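Local atomic coordinates of 4-dehydrase (Streptomyces venezuelae, PDB entry 2PO3), a protein that probably acts as a pyridoxal phosphate-dependent aminotransferase on a TDP-linked sugar in the biosynthesis of desosamine. Residues M95-T99 with T351-A355; L319-V324 with R374-L379. One frame throughout, in Å; residues are numbered along the deposited sequence.

Interaction 1. Residues M95-T99 with T351-A355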
loop_
_atom_site.group_PDB
_atom_site.type_symbol
_atom_site.label_atom_id
_atom_site.label_comp_id
_atom_site.label_asym_id
_atom_site.label_seq_id
_atom_site.Cartn_x
_atom_site.Cartn_y
_atom_site.Cartn_z
ATOM N N MET A 95 13.717 5.394 -18.763
ATOM C CA MET A 95 12.385 5.956 -18.745
ATOM C C MET A 95 12.340 7.474 -19.017
ATOM O O MET A 95 13.328 8.219 -18.878
ATOM C CB MET A 95 11.791 5.660 -17.335
ATOM C CG MET A 95 12.531 6.405 -16.199
ATOM S SD MET A 95 11.851 6.192 -14.502
ATOM C CE MET A 95 12.102 4.434 -14.252
ATOM N N PRO A 96 11.158 7.991 -19.372
ATOM C CA PRO A 96 11.119 9.427 -19.582
ATOM C C PRO A 96 11.276 10.197 -18.248
ATOM O O PRO A 96 11.101 9.704 -17.124
ATOM C CB PRO A 96 9.751 9.741 -20.219
ATOM C CG PRO A 96 8.851 8.561 -19.864
ATOM C CD PRO A 96 9.779 7.416 -19.463
ATOM N N SER A 97 11.651 11.441 -18.373
ATOM C CA SER A 97 11.793 12.295 -17.224
ATOM C C SER A 97 10.475 13.069 -17.193
ATOM O O SER A 97 10.049 13.672 -16.216
ATOM C CB SER A 97 12.975 13.217 -17.477
ATOM O OG SER A 97 12.798 14.387 -16.696
ATOM N N MET A 98 9.786 13.055 -18.331
ATOM C CA MET A 98 8.468 13.729 -18.472
ATOM C C MET A 98 7.369 12.800 -17.949
ATOM O O MET A 98 6.701 12.091 -18.717
ATOM C CB MET A 98 8.170 14.170 -19.949
ATOM C CG MET A 98 6.848 14.867 -20.261
ATOM S SD MET A 98 6.497 16.420 -19.359
ATOM C CE MET A 98 7.894 17.466 -19.840
ATOM N N THR A 99 7.206 12.805 -16.634
ATOM C CA THR A 99 6.200 12.002 -15.958
ATOM C C THR A 99 6.095 12.419 -14.494
ATOM O O THR A 99 6.813 13.300 -14.025
ATOM C CB THR A 99 6.424 10.487 -16.094
ATOM O OG1 THR A 99 5.459 9.771 -15.334
ATOM C CG2 THR A 99 7.806 10.194 -15.546
ATOM N N THR A 351 11.798 17.678 -23.138
ATOM C CA THR A 351 11.184 17.506 -21.865
ATOM C C THR A 351 11.176 18.844 -21.157
ATOM O O THR A 351 10.178 19.343 -20.646
ATOM C CB THR A 351 12.051 16.542 -21.049
ATOM O OG1 THR A 351 11.907 15.254 -21.623
ATOM C CG2 THR A 351 11.680 16.556 -19.556
ATOM N N GLU A 352 12.320 19.464 -21.115
ATOM C CA GLU A 352 12.305 20.724 -20.402
ATOM C C GLU A 352 11.413 21.779 -21.000
ATOM O O GLU A 352 10.827 22.600 -20.320
ATOM C CB GLU A 352 13.732 21.258 -20.237
ATOM C CG GLU A 352 14.655 20.151 -19.715
ATOM C CD GLU A 352 15.995 20.636 -19.254
ATOM O OE1 GLU A 352 16.658 20.064 -18.425
ATOM O OE2 GLU A 352 16.361 21.770 -19.788
ATOM N N ARG A 353 11.299 21.772 -22.303
ATOM C CA ARG A 353 10.472 22.773 -22.917
ATOM C C ARG A 353 8.986 22.539 -22.688
ATOM O O ARG A 353 8.200 23.471 -22.477
ATOM C CB ARG A 353 10.845 22.851 -24.394
ATOM C CG ARG A 353 10.121 23.892 -25.207
ATOM C CD ARG A 353 10.307 23.614 -26.702
ATOM N NE ARG A 353 9.327 24.276 -27.576
ATOM C CZ ARG A 353 8.074 23.861 -27.747
ATOM N NH1 ARG A 353 7.584 22.784 -27.113
ATOM N NH2 ARG A 353 7.293 24.550 -28.575
ATOM N N LEU A 354 8.581 21.287 -22.736
ATOM C CA LEU A 354 7.169 20.971 -22.544
ATOM C C LEU A 354 6.791 21.181 -21.099
ATOM O O LEU A 354 5.747 21.732 -20.751
ATOM C CB LEU A 354 6.939 19.488 -22.912
ATOM C CG LEU A 354 5.496 18.954 -22.895
ATOM C CD1 LEU A 354 4.597 19.858 -23.730
ATOM C CD2 LEU A 354 5.481 17.575 -23.528
ATOM N N ALA A 355 7.673 20.732 -20.235
ATOM C CA ALA A 355 7.399 20.862 -18.814
ATOM C C ALA A 355 7.118 22.251 -18.414
ATOM O O ALA A 355 6.380 22.486 -17.458
ATOM C CB ALA A 355 8.512 20.378 -17.936
HETATM O O HOH W 1 11.677 12.677 -20.930
#
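Met98 reaches across to segment 351-355 of helix 349-355 and carries most of this contact. CG stands anti to the backbone N (chi1 180°); CB, CG and SD stay more than 4.2 Å from the atoms of segment 351-355 and carry the chain across, and bends at chi2 and chi3 lay the terminal methyl on the helix turn. Met98 CE lies 3.1 Å from Thr351 O and 3.3 Å from Ala355 N, the two ends of one helical hydrogen bond. Met98 CE also meets Leu354 CB at 3.8 Å and Ala355 CB at 3.5 Å. Flexible, unbranched methionine can fold its tip here, where alanine's small methyl lets it come close; Met98 also packs on Ile119 and Leu147. Thr351 CG2 packs 3.8 Å from Ser97 OG, whose hydrogen-bond partner is His335 ND1. Thr351 OG1 bonds to Asp118 and accepts a hydrogen bond from a water, which itself accepts one from Ser97 N. Threonine thus offers methyl and hydroxyl at once. Met98 centres an inverse gamma turn after strand 92-96, in the loop leading to the ligand pocket at Thr99; the seven-stranded mixed sheet, with one antiparallel strand, is consistent with fold-type I (aspartate aminotransferase-like) PLP enzymes.

Interaction 2. Residues L319-V324 with R374-L379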
loop_
_atom_site.group_PDB
_atom_site.type_symbol
_atom_site.label_atom_id
_atom_site.label_comp_id
_atom_site.label_asym_id
_atom_site.label_seq_id
_atom_site.Cartn_x
_atom_site.Cartn_y
_atom_site.Cartn_z
ATOM N N LEU A 319 -5.250 31.964 -11.669
ATOM C CA LEU A 319 -6.473 31.180 -11.587
ATOM C C LEU A 319 -6.692 30.675 -10.158
ATOM O O LEU A 319 -7.794 30.656 -9.620
ATOM C CB LEU A 319 -6.490 30.009 -12.579
ATOM C CG LEU A 319 -6.652 30.368 -14.064
ATOM C CD1 LEU A 319 -5.750 31.528 -14.495
ATOM C CD2 LEU A 319 -6.333 29.128 -14.907
ATOM N N LYS A 320 -5.621 30.251 -9.528
ATOM C CA LYS A 320 -5.796 29.789 -8.189
ATOM C C LYS A 320 -6.452 30.877 -7.360
ATOM O O LYS A 320 -7.291 30.629 -6.499
ATOM C CB LYS A 320 -4.473 29.415 -7.570
ATOM C CG LYS A 320 -4.679 28.871 -6.168
ATOM C CD LYS A 320 -3.620 27.851 -5.780
ATOM C CE LYS A 320 -4.181 26.484 -5.403
ATOM N NZ LYS A 320 -4.304 25.511 -6.520
ATOM N N ALA A 321 -6.072 32.117 -7.609
ATOM C CA ALA A 321 -6.694 33.168 -6.827
ATOM C C ALA A 321 -8.191 33.291 -7.079
ATOM O O ALA A 321 -8.988 33.722 -6.240
ATOM C CB ALA A 321 -6.001 34.513 -6.943
ATOM N N GLU A 322 -8.585 32.894 -8.256
ATOM C CA GLU A 322 -9.987 32.967 -8.610
ATOM C C GLU A 322 -10.775 31.752 -8.159
ATOM O O GLU A 322 -11.956 31.640 -8.474
ATOM C CB GLU A 322 -10.168 33.157 -10.125
ATOM C CG GLU A 322 -9.805 34.573 -10.595
ATOM C CD GLU A 322 -10.510 35.644 -9.791
ATOM O OE1 GLU A 322 -11.695 35.619 -9.494
ATOM O OE2 GLU A 322 -9.700 36.600 -9.416
ATOM N N GLY A 323 -10.122 30.855 -7.435
ATOM C CA GLY A 323 -10.798 29.644 -6.963
ATOM C C GLY A 323 -10.818 28.538 -8.029
ATOM O O GLY A 323 -11.698 27.674 -8.063
ATOM N N VAL A 324 -9.844 28.579 -8.916
ATOM C CA VAL A 324 -9.739 27.612 -9.992
ATOM C C VAL A 324 -8.402 26.970 -9.870
ATOM O O VAL A 324 -7.389 27.567 -10.200
ATOM C CB VAL A 324 -9.793 28.278 -11.346
ATOM C CG1 VAL A 324 -9.664 27.181 -12.403
ATOM C CG2 VAL A 324 -11.112 29.036 -11.519
ATOM N N ARG A 374 -16.110 29.897 -17.625
ATOM C CA ARG A 374 -15.477 30.726 -16.628
ATOM C C ARG A 374 -13.957 30.564 -16.696
ATOM O O ARG A 374 -13.217 31.536 -16.614
ATOM C CB ARG A 374 -16.066 30.393 -15.260
ATOM C CG ARG A 374 -15.111 30.572 -14.085
ATOM C CD ARG A 374 -15.659 30.013 -12.773
ATOM N NE ARG A 374 -14.794 30.309 -11.632
ATOM C CZ ARG A 374 -14.941 29.788 -10.426
ATOM N NH1 ARG A 374 -15.923 28.931 -10.159
ATOM N NH2 ARG A 374 -14.074 30.131 -9.468
ATOM N N VAL A 375 -13.486 29.321 -16.835
ATOM C CA VAL A 375 -12.048 29.109 -16.904
ATOM C C VAL A 375 -11.448 29.574 -18.207
ATOM O O VAL A 375 -10.436 30.261 -18.226
ATOM C CB VAL A 375 -11.523 27.772 -16.362
ATOM C CG1 VAL A 375 -12.612 26.854 -15.811
ATOM C CG2 VAL A 375 -10.394 27.061 -17.131
ATOM N N ALA A 376 -12.089 29.227 -19.309
ATOM C CA ALA A 376 -11.595 29.642 -20.611
ATOM C C ALA A 376 -11.436 31.155 -20.667
ATOM O O ALA A 376 -10.435 31.643 -21.138
ATOM C CB ALA A 376 -12.563 29.221 -21.701
ATOM N N ASP A 377 -12.449 31.878 -20.158
ATOM C CA ASP A 377 -12.510 33.330 -20.103
ATOM C C ASP A 377 -11.358 33.924 -19.342
ATOM O O ASP A 377 -10.772 34.934 -19.744
ATOM C CB ASP A 377 -13.811 33.803 -19.464
ATOM C CG ASP A 377 -14.941 33.799 -20.444
ATOM O OD1 ASP A 377 -14.808 33.501 -21.632
ATOM O OD2 ASP A 377 -16.069 34.142 -19.856
ATOM N N LEU A 378 -11.062 33.267 -18.229
ATOM C CA LEU A 378 -9.962 33.634 -17.369
ATOM C C LEU A 378 -8.648 33.364 -18.129
ATOM O O LEU A 378 -7.704 34.152 -18.125
ATOM C CB LEU A 378 -10.035 32.782 -16.094
ATOM C CG LEU A 378 -10.249 33.564 -14.799
ATOM C CD1 LEU A 378 -10.083 32.652 -13.568
ATOM C CD2 LEU A 378 -9.242 34.705 -14.725
ATOM N N LEU A 379 -8.573 32.247 -18.832
ATOM C CA LEU A 379 -7.358 31.968 -19.581
ATOM C C LEU A 379 -7.164 32.972 -20.712
ATOM O O LEU A 379 -6.058 33.444 -21.002
ATOM C CB LEU A 379 -7.438 30.600 -20.239
ATOM C CG LEU A 379 -7.003 29.475 -19.311
ATOM C CD1 LEU A 379 -6.991 28.168 -20.092
ATOM C CD2 LEU A 379 -5.592 29.757 -18.825
HETATM O O HOH W 2 -13.228 32.214 -11.330
#
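Arg374 runs extended from CG to NE (chi2 -170°, chi3 -174°), long enough to span from its helix to the end of helix 312-321, where Glu322 O waits. Arg374 NH2 donates to Glu322 O at 2.8 Å, the acceptor lying almost in the guanidinium plane; the N-H...O angle of 131° makes the bond distinctly bent. A water beside the pair appears to link Arg374 NE to Glu322 O, but its very short distance to NE makes that bond doubtful. NH1 serves Gln19 O. Over in the apolar half, Leu378 CD1 pushes in to 3.5 Å from Glu322 CB. Leu378 CD1 also meets Leu319 CG at 4.2 Å and Val324 CG2 at 4.3 Å. Leu319 CD2 touches Leu379 CD2 at 4.0 Å, the two side chains crossing at about a right angle. Branched leucine and valine suit this filling role, while CB and CG of Glu322 join it and its carboxylate turns to the N-H groups of Ala9 and Ala16. Gly323, at positive phi, closes the helix in a Schellman motif, with Val324 N bonded to Leu319 O and Gly323 N to Lys320 O; a CB here would press on the carbonyl O of Glu322. Chemically, buried Arg374 spends donors on main-chain carbonyls, and perhaps on water, while its NH2 stays 6.0 Å from Glu322 OE1; its charge is probably eased by the carbonyl dipoles at this helix C-terminus.

Overall arrangement
The two contacts lie 26 Å apart between centres, with about 14 Å between nearest atoms, and do not touch. Their segments alternate along the chain: 95-99, 319-324, 351-355, then 374-379. Interaction 1 brings the end of strand 92-96, inside the seven-stranded mixed sheet, against helix 349-355, whereas interaction 2 joins helix 312-321 to the long helix 369-394, farther from the chain's centre. The later part of the chain therefore reaches back to the central sheet through one contact and packs upon itself through the other. The side chains of Met98 and Val324 each come to about 10 Å from a bound cofactor-sugar adduct, but both are packing contacts away from the annotated sites.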